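Long-range contact in beta-galactosidase (Marinomonas sp. ef1, PDB 6Y2K), which hydrolyses terminal beta-D-galactose residues from beta-galactosides as a cold-active GH42 beta-galactosidase that assembles into a hexamer: residues 437-449 with 579-593. Numbering follows the deposited sequence.
Sequences FWCYRMYEAMREL and LGSCIDNTLLKASLA
Ala-445 fits as a knob into a hole of helix 585-593 formed by Asn-585, Leu-588, Lys-589 and Leu-592, in the trimerisation domain, whose family belongs to the glutaminase I clan. Its small methyl suits the close approach of the helix axes, 8.9 Å at a crossing of -60°, and its CB meets Leu-588 CB at 3.7 Å. Branched Leu-592 fits because its CD1 touches both that methyl and Met-446 CG. Beyond them the packing is tight around Trp-438, whose CG stands anti to the backbone N (chi1 175°), carrying the ring to strand 581-583. The broad indole offers two faces: one takes polarisable Cys-582 SG in a sulfur-aromatic contact, 3.9 Å from the six-membered ring's centroid, while Met-442 CG covers the opposite face and Leu-579 CD2 meets the edge; NE1 hydrogen-bonds to Pro-471 O.

The other flank is polar and partly exposed. There Glu-448 OE1 accepts from Asn-585 ND2 at 2.8 Å on its syn side and forms a salt bridge with Lys-589 NZ at 3.0 Å, which comes from the opposite face. The lysine's bend at chi3 (-65°) also carries NZ to Asn-585 OD1. A methionine in place of Lys-589 would probably leave Glu-448 without its cationic mate and Asn-585 freer to turn. One turn back along helix 437-448, a water accepts from Asn-585 ND2 and donates to Glu-444 OE2 and, at 2.7 Å, to Arg-441 O.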
ATOM      1  N   PHE A 437     -29.129  -5.273   7.425  1.00 14.39           N
ATOM      2  CA  PHE A 437     -27.693  -5.364   7.714  1.00 14.36           C
ATOM      3  C   PHE A 437     -27.453  -5.110   9.207  1.00 13.91           C
ATOM      4  O   PHE A 437     -26.695  -5.830   9.849  1.00 14.00           O
ATOM      5  CB  PHE A 437     -26.870  -4.341   6.915  1.00 14.74           C
ATOM      6  CG  PHE A 437     -26.809  -4.574   5.423  1.00 15.33           C
ATOM      7  CD1 PHE A 437     -27.654  -5.462   4.747  1.00 15.57           C
ATOM      8  CD2 PHE A 437     -25.925  -3.804   4.665  1.00 15.76           C
ATOM      9  CE1 PHE A 437     -27.582  -5.599   3.366  1.00 15.70           C
ATOM     10  CE2 PHE A 437     -25.852  -3.943   3.287  1.00 15.82           C
ATOM     11  CZ  PHE A 437     -26.684  -4.841   2.638  1.00 15.97           C
ATOM     12  N   TRP A 438     -28.090  -4.074   9.739  1.00 13.93           N
ATOM     13  CA  TRP A 438     -27.944  -3.703  11.150  1.00 13.78           C
ATOM     14  C   TRP A 438     -28.431  -4.833  12.068  1.00 13.82           C
ATOM     15  O   TRP A 438     -27.727  -5.193  13.013  1.00 13.26           O
ATOM     16  CB  TRP A 438     -28.677  -2.386  11.439  1.00 13.97           C
ATOM     17  CG  TRP A 438     -28.683  -1.968  12.890  1.00 13.68           C
ATOM     18  CD1 TRP A 438     -29.776  -1.788  13.668  1.00 13.70           C
ATOM     19  CD2 TRP A 438     -27.544  -1.684  13.722  1.00 13.92           C
ATOM     20  NE1 TRP A 438     -29.408  -1.411  14.937  1.00 14.17           N
ATOM     21  CE2 TRP A 438     -28.043  -1.339  15.002  1.00 13.94           C
ATOM     22  CE3 TRP A 438     -26.158  -1.695  13.516  1.00 13.73           C
ATOM     23  CZ2 TRP A 438     -27.199  -0.990  16.078  1.00 13.98           C
ATOM     24  CZ3 TRP A 438     -25.313  -1.356  14.584  1.00 13.90           C
ATOM     25  CH2 TRP A 438     -25.843  -1.021  15.855  1.00 14.03           C
ATOM     26  N   CYS A 439     -29.602  -5.405  11.762  1.00 13.92           N
ATOM     27  CA  CYS A 439     -30.128  -6.554  12.521  1.00 14.01           C
ATOM     28  C   CYS A 439     -29.147  -7.733  12.480  1.00 13.88           C
ATOM     29  O   CYS A 439     -28.829  -8.333  13.518  1.00 13.71           O
ATOM     30  CB  CYS A 439     -31.502  -6.996  11.999  1.00 14.16           C
ATOM     31  SG  CYS A 439     -32.882  -5.862  12.297  1.00 14.20           S
ATOM     32  N   TYR A 440     -28.629  -8.013  11.286  1.00 13.44           N
ATOM     33  CA  TYR A 440     -27.681  -9.106  11.075  1.00 13.47           C
ATOM     34  C   TYR A 440     -26.382  -8.892  11.853  1.00 13.44           C
ATOM     35  O   TYR A 440     -25.866  -9.829  12.436  1.00 13.40           O
ATOM     36  CB  TYR A 440     -27.361  -9.260   9.583  1.00 13.32           C
ATOM     37  CG  TYR A 440     -26.621 -10.524   9.228  1.00 13.35           C
ATOM     38  CD1 TYR A 440     -25.226 -10.567   9.229  1.00 13.35           C
ATOM     39  CD2 TYR A 440     -27.311 -11.680   8.871  1.00 13.36           C
ATOM     40  CE1 TYR A 440     -24.546 -11.729   8.892  1.00 13.29           C
ATOM     41  CE2 TYR A 440     -26.635 -12.840   8.521  1.00 13.27           C
ATOM     42  CZ  TYR A 440     -25.255 -12.861   8.542  1.00 13.16           C
ATOM     43  OH  TYR A 440     -24.587 -14.006   8.185  1.00 13.59           O
ATOM     44  N   ARG A 441     -25.868  -7.663  11.860  1.00 13.35           N
ATOM     45  CA  ARG A 441     -24.624  -7.354  12.591  1.00 13.71           C
ATOM     46  C   ARG A 441     -24.807  -7.333  14.123  1.00 13.76           C
ATOM     47  O   ARG A 441     -23.876  -7.693  14.859  1.00 13.74           O
ATOM     48  CB  ARG A 441     -24.001  -6.051  12.087  1.00 13.74           C
ATOM     49  CG  ARG A 441     -23.569  -6.091  10.625  1.00 13.93           C
ATOM     50  CD  ARG A 441     -22.496  -7.134  10.355  1.00 14.30           C
ATOM     51  NE  ARG A 441     -22.190  -7.277   8.929  1.00 14.27           N
ATOM     52  CZ  ARG A 441     -21.388  -8.212   8.416  1.00 14.86           C
ATOM     53  NH1 ARG A 441     -20.777  -9.100   9.198  1.00 15.38           N
ATOM     54  NH2 ARG A 441     -21.177  -8.263   7.107  1.00 14.47           N
ATOM     55  N   MET A 442     -25.990  -6.944  14.595  1.00 13.88           N
ATOM     56  CA  MET A 442     -26.313  -7.090  16.029  1.00 14.43           C
ATOM     57  C   MET A 442     -26.377  -8.582  16.387  1.00 14.16           C
ATOM     58  O   MET A 442     -25.853  -8.997  17.419  1.00 14.08           O
ATOM     59  CB  MET A 442     -27.623  -6.386  16.404  1.00 14.92           C
ATOM     60  CG  MET A 442     -27.559  -4.861  16.322  1.00 15.68           C
ATOM     61  SD  MET A 442     -28.803  -4.045  17.343  1.00 16.19           S
ATOM     62  CE  MET A 442     -27.988  -4.062  18.935  1.00 16.08           C
ATOM     63  N   TYR A 443     -26.980  -9.375  15.498  1.00 13.94           N
ATOM     64  CA  TYR A 443     -27.087 -10.820  15.673  1.00 13.82           C
ATOM     65  C   TYR A 443     -25.710 -11.502  15.675  1.00 13.70           C
ATOM     66  O   TYR A 443     -25.448 -12.367  16.514  1.00 13.37           O
ATOM     67  CB  TYR A 443     -27.998 -11.411  14.589  1.00 13.92           C
ATOM     68  CG  TYR A 443     -28.218 -12.906  14.682  1.00 14.04           C
ATOM     69  CD1 TYR A 443     -29.199 -13.443  15.527  1.00 14.24           C
ATOM     70  CD2 TYR A 443     -27.467 -13.781  13.911  1.00 14.38           C
ATOM     71  CE1 TYR A 443     -29.419 -14.814  15.591  1.00 14.45           C
ATOM     72  CE2 TYR A 443     -27.668 -15.150  13.972  1.00 14.49           C
ATOM     73  CZ  TYR A 443     -28.641 -15.663  14.813  1.00 14.39           C
ATOM     74  OH  TYR A 443     -28.815 -17.022  14.859  1.00 14.87           O
ATOM     75  N   GLU A 444     -24.844 -11.110  14.739  1.00 13.31           N
ATOM     76  CA  GLU A 444     -23.470 -11.622  14.674  1.00 13.60           C
ATOM     77  C   GLU A 444     -22.710 -11.415  15.985  1.00 13.57           C
ATOM     78  O   GLU A 444     -22.025 -12.326  16.450  1.00 13.00           O
ATOM     79  CB  GLU A 444     -22.701 -10.969  13.521  1.00 13.63           C
ATOM     80  CG  GLU A 444     -21.232 -11.352  13.425  1.00 13.74           C
ATOM     81  CD  GLU A 444     -20.524 -10.677  12.262  1.00 13.83           C
ATOM     82  OE1 GLU A 444     -19.773 -11.362  11.538  1.00 14.11           O
ATOM     83  OE2 GLU A 444     -20.718  -9.457  12.078  1.00 14.15           O
ATOM     84  N   ALA A 445     -22.832 -10.220  16.560  1.00 13.65           N
ATOM     85  CA  ALA A 445     -22.222  -9.909  17.860  1.00 14.02           C
ATOM     86  C   ALA A 445     -22.730 -10.831  18.985  1.00 14.24           C
ATOM     87  O   ALA A 445     -21.937 -11.331  19.787  1.00 14.10           O
ATOM     88  CB  ALA A 445     -22.458  -8.448  18.217  1.00 13.96           C
ATOM     89  N   MET A 446     -24.043 -11.062  19.025  1.00 14.78           N
ATOM     90  CA  MET A 446     -24.647 -12.014  19.980  1.00 15.11           C
ATOM     91  C   MET A 446     -24.059 -13.407  19.808  1.00 15.05           C
ATOM     92  O   MET A 446     -23.709 -14.080  20.794  1.00 14.80           O
ATOM     93  CB  MET A 446     -26.162 -12.115  19.786  1.00 15.52           C
ATOM     94  CG  MET A 446     -26.957 -10.875  20.159  1.00 15.79           C
ATOM     95  SD  MET A 446     -28.689 -11.101  19.701  1.00 16.38           S
ATOM     96  CE  MET A 446     -29.351  -9.575  20.335  1.00 16.51           C
ATOM     97  N   ARG A 447     -23.943 -13.830  18.551  1.00 14.64           N
ATOM     98  CA  ARG A 447     -23.439 -15.159  18.220  1.00 14.55           C
ATOM     99  C   ARG A 447     -21.951 -15.339  18.517  1.00 14.79           C
ATOM    100  O   ARG A 447     -21.533 -16.425  18.946  1.00 14.17           O
ATOM    101  CB  ARG A 447     -23.726 -15.477  16.756  1.00 14.41           C
ATOM    102  CG  ARG A 447     -25.211 -15.656  16.456  1.00 14.29           C
ATOM    103  CD  ARG A 447     -25.580 -17.126  16.441  1.00 14.16           C
ATOM    104  NE  ARG A 447     -24.987 -17.788  15.281  1.00 14.30           N
ATOM    105  CZ  ARG A 447     -24.864 -19.101  15.120  1.00 14.47           C
ATOM    106  NH1 ARG A 447     -25.293 -19.954  16.054  1.00 14.86           N
ATOM    107  NH2 ARG A 447     -24.300 -19.569  14.010  1.00 14.40           N
ATOM    108  N   GLU A 448     -21.158 -14.284  18.296  1.00 14.83           N
ATOM    109  CA  GLU A 448     -19.730 -14.283  18.676  1.00 15.23           C
ATOM    110  C   GLU A 448     -19.525 -14.361  20.202  1.00 15.40           C
ATOM    111  O   GLU A 448     -18.439 -14.712  20.662  1.00 15.16           O
ATOM    112  CB  GLU A 448     -19.014 -13.047  18.112  1.00 15.47           C
ATOM    113  CG  GLU A 448     -18.790 -13.116  16.609  1.00 15.92           C
ATOM    114  CD  GLU A 448     -18.217 -11.826  16.014  1.00 16.45           C
ATOM    115  OE1 GLU A 448     -18.416 -10.744  16.595  1.00 17.44           O
ATOM    116  OE2 GLU A 448     -17.572 -11.895  14.945  1.00 17.02           O
ATOM    117  N   LEU A 449     -20.562 -14.007  20.964  1.00 15.55           N
ATOM    118  CA  LEU A 449     -20.590 -14.161  22.424  1.00 15.91           C
ATOM    119  C   LEU A 449     -21.188 -15.489  22.891  1.00 16.00           C
ATOM    120  O   LEU A 449     -21.395 -15.685  24.092  1.00 15.84           O
ATOM    121  CB  LEU A 449     -21.353 -12.994  23.053  1.00 16.00           C
ATOM    122  CG  LEU A 449     -20.692 -11.626  22.924  1.00 16.23           C
ATOM    123  CD1 LEU A 449     -21.633 -10.545  23.439  1.00 16.03           C
ATOM    124  CD2 LEU A 449     -19.363 -11.576  23.670  1.00 16.25           C
ATOM    125  N   LEU A 579     -29.688   2.887  22.445  1.00 15.98           N
ATOM    126  CA  LEU A 579     -28.493   3.087  21.629  1.00 15.40           C
ATOM    127  C   LEU A 579     -28.864   3.988  20.456  1.00 15.35           C
ATOM    128  O   LEU A 579     -29.770   3.664  19.697  1.00 15.46           O
ATOM    129  CB  LEU A 579     -27.983   1.730  21.133  1.00 15.37           C
ATOM    130  CG  LEU A 579     -26.857   1.670  20.085  1.00 15.10           C
ATOM    131  CD1 LEU A 579     -25.579   2.301  20.614  1.00 15.15           C
ATOM    132  CD2 LEU A 579     -26.615   0.227  19.670  1.00 15.20           C
ATOM    133  N   GLY A 580     -28.151   5.097  20.298  1.00 15.32           N
ATOM    134  CA  GLY A 580     -28.463   6.109  19.291  1.00 15.41           C
ATOM    135  C   GLY A 580     -27.544   6.168  18.079  1.00 15.59           C
ATOM    136  O   GLY A 580     -27.829   6.913  17.145  1.00 15.47           O
ATOM    137  N   SER A 581     -26.437   5.418  18.095  1.00 15.47           N
ATOM    138  CA  SER A 581     -25.532   5.331  16.941  1.00 15.38           C
ATOM    139  C   SER A 581     -25.213   3.880  16.617  1.00 15.37           C
ATOM    140  O   SER A 581     -25.250   3.023  17.515  1.00 15.68           O
ATOM    141  CB  SER A 581     -24.230   6.093  17.209  1.00 15.38           C
ATOM    142  OG  SER A 581     -24.474   7.475  17.471  1.00 15.01           O
ATOM    143  N   CYS A 582     -24.912   3.607  15.342  1.00 15.20           N
ATOM    144  CA  CYS A 582     -24.539   2.256  14.901  1.00 15.94           C
ATOM    145  C   CYS A 582     -23.071   1.970  15.245  1.00 16.04           C
ATOM    146  O   CYS A 582     -22.152   2.120  14.430  1.00 16.29           O
ATOM    147  CB  CYS A 582     -24.849   2.025  13.420  1.00 15.94           C
ATOM    148  SG  CYS A 582     -26.622   2.131  13.052  1.00 16.32           S
ATOM    149  N   ILE A 583     -22.885   1.583  16.500  1.00 16.21           N
ATOM    150  CA  ILE A 583     -21.571   1.258  17.047  1.00 15.92           C
ATOM    151  C   ILE A 583     -20.982   0.025  16.366  1.00 15.65           C
ATOM    152  O   ILE A 583     -21.719  -0.827  15.845  1.00 15.67           O
ATOM    153  CB  ILE A 583     -21.619   1.086  18.583  1.00 15.89           C
ATOM    154  CG1 ILE A 583     -22.639   0.012  19.007  1.00 15.95           C
ATOM    155  CG2 ILE A 583     -21.922   2.430  19.237  1.00 16.57           C
ATOM    156  CD1 ILE A 583     -22.687  -0.282  20.491  1.00 15.99           C
ATOM    157  N   ASP A 584     -19.653  -0.048  16.351  1.00 15.23           N
ATOM    158  CA  ASP A 584     -18.933  -1.136  15.673  1.00 15.15           C
ATOM    159  C   ASP A 584     -19.063  -2.492  16.383  1.00 14.82           C
ATOM    160  O   ASP A 584     -19.609  -2.587  17.497  1.00 15.10           O
ATOM    161  CB  ASP A 584     -17.455  -0.749  15.410  1.00 15.17           C
ATOM    162  CG  ASP A 584     -16.602  -0.643  16.685  1.00 15.43           C
ATOM    163  OD1 ASP A 584     -16.928  -1.248  17.735  1.00 15.35           O
ATOM    164  OD2 ASP A 584     -15.563   0.055  16.622  1.00 15.21           O
ATOM    165  N   ASN A 585     -18.569  -3.540  15.730  1.00 14.55           N
ATOM    166  CA  ASN A 585     -18.663  -4.911  16.259  1.00 14.92           C
ATOM    167  C   ASN A 585     -18.074  -5.068  17.677  1.00 14.78           C
ATOM    168  O   ASN A 585     -18.656  -5.756  18.526  1.00 14.76           O
ATOM    169  CB  ASN A 585     -17.995  -5.892  15.275  1.00 15.10           C
ATOM    170  CG  ASN A 585     -17.870  -7.303  15.830  1.00 15.01           C
ATOM    171  OD1 ASN A 585     -16.812  -7.685  16.335  1.00 15.81           O
ATOM    172  ND2 ASN A 585     -18.938  -8.075  15.744  1.00 14.72           N
ATOM    173  N   THR A 586     -16.926  -4.441  17.916  1.00 14.70           N
ATOM    174  CA  THR A 586     -16.276  -4.470  19.225  1.00 15.16           C
ATOM    175  C   THR A 586     -17.191  -3.920  20.313  1.00 14.98           C
ATOM    176  O   THR A 586     -17.387  -4.563  21.347  1.00 14.88           O
ATOM    177  CB  THR A 586     -14.932  -3.704  19.206  1.00 15.77           C
ATOM    178  OG1 THR A 586     -14.000  -4.442  18.409  1.00 16.62           O
ATOM    179  CG2 THR A 586     -14.346  -3.536  20.612  1.00 15.90           C
ATOM    180  N   LEU A 587     -17.746  -2.740  20.067  1.00 14.85           N
ATOM    181  CA  LEU A 587     -18.623  -2.086  21.024  1.00 15.03           C
ATOM    182  C   LEU A 587     -19.964  -2.812  21.165  1.00 15.08           C
ATOM    183  O   LEU A 587     -20.524  -2.845  22.253  1.00 15.70           O
ATOM    184  CB  LEU A 587     -18.836  -0.625  20.631  1.00 14.86           C
ATOM    185  CG  LEU A 587     -17.610   0.278  20.797  1.00 14.95           C
ATOM    186  CD1 LEU A 587     -17.836   1.611  20.123  1.00 15.10           C
ATOM    187  CD2 LEU A 587     -17.286   0.486  22.268  1.00 15.29           C
ATOM    188  N   LEU A 588     -20.473  -3.391  20.077  1.00 15.13           N
ATOM    189  CA  LEU A 588     -21.676  -4.231  20.148  1.00 15.11           C
ATOM    190  C   LEU A 588     -21.466  -5.381  21.129  1.00 15.19           C
ATOM    191  O   LEU A 588     -22.314  -5.625  21.993  1.00 15.32           O
ATOM    192  CB  LEU A 588     -22.070  -4.779  18.773  1.00 15.06           C
ATOM    193  CG  LEU A 588     -22.792  -3.824  17.813  1.00 15.09           C
ATOM    194  CD1 LEU A 588     -22.904  -4.461  16.433  1.00 15.15           C
ATOM    195  CD2 LEU A 588     -24.169  -3.412  18.309  1.00 14.83           C
ATOM    196  N   LYS A 589     -20.332  -6.071  21.007  1.00 15.16           N
ATOM    197  CA  LYS A 589     -20.009  -7.165  21.923  1.00 15.53           C
ATOM    198  C   LYS A 589     -19.801  -6.690  23.362  1.00 15.35           C
ATOM    199  O   LYS A 589     -20.332  -7.311  24.292  1.00 15.49           O
ATOM    200  CB  LYS A 589     -18.820  -7.970  21.417  1.00 15.68           C
ATOM    201  CG  LYS A 589     -19.185  -8.854  20.235  1.00 16.19           C
ATOM    202  CD  LYS A 589     -18.028  -9.721  19.776  1.00 16.69           C
ATOM    203  CE  LYS A 589     -16.890  -8.876  19.233  1.00 17.00           C
ATOM    204  NZ  LYS A 589     -16.118  -9.594  18.189  1.00 17.76           N
ATOM    205  N   ALA A 590     -19.071  -5.584  23.546  1.00 15.75           N
ATOM    206  CA  ALA A 590     -18.878  -5.010  24.886  1.00 16.10           C
ATOM    207  C   ALA A 590     -20.223  -4.719  25.556  1.00 16.28           C
ATOM    208  O   ALA A 590     -20.433  -5.087  26.717  1.00 16.61           O
ATOM    209  CB  ALA A 590     -18.029  -3.745  24.837  1.00 16.21           C
ATOM    210  N   SER A 591     -21.123  -4.081  24.805  1.00 16.33           N
ATOM    211  CA  SER A 591     -22.436  -3.669  25.313  1.00 16.45           C
ATOM    212  C   SER A 591     -23.327  -4.884  25.596  1.00 16.33           C
ATOM    213  O   SER A 591     -23.963  -4.952  26.646  1.00 16.35           O
ATOM    214  CB  SER A 591     -23.124  -2.701  24.330  1.00 16.57           C
ATOM    215  OG  SER A 591     -22.314  -1.557  24.054  1.00 16.84           O
ATOM    216  N   LEU A 592     -23.352  -5.849  24.670  1.00 16.24           N
ATOM    217  CA  LEU A 592     -24.160  -7.062  24.847  1.00 16.28           C
ATOM    218  C   LEU A 592     -23.672  -7.931  26.013  1.00 16.64           C
ATOM    219  O   LEU A 592     -24.491  -8.547  26.703  1.00 16.86           O
ATOM    220  CB  LEU A 592     -24.245  -7.868  23.543  1.00 16.63           C
ATOM    221  CG  LEU A 592     -25.095  -7.180  22.458  1.00 16.81           C
ATOM    222  CD1 LEU A 592     -24.826  -7.762  21.081  1.00 17.26           C
ATOM    223  CD2 LEU A 592     -26.583  -7.241  22.779  1.00 17.06           C
ATOM    224  N   ALA A 593     -22.356  -7.955  26.248  1.00 16.58           N
ATOM    225  CA  ALA A 593     -21.781  -8.643  27.400  1.00 16.82           C
ATOM    226  C   ALA A 593     -22.239  -8.008  28.725  1.00 17.09           C
ATOM    227  O   ALA A 593     -22.626  -8.722  29.652  1.00 17.21           O
ATOM    228  CB  ALA A 593     -20.260  -8.674  27.312  1.00 16.72           C
TER
HETATM  229  O   HOH W   1     -21.305  -7.503  14.064  1.00 11.84           O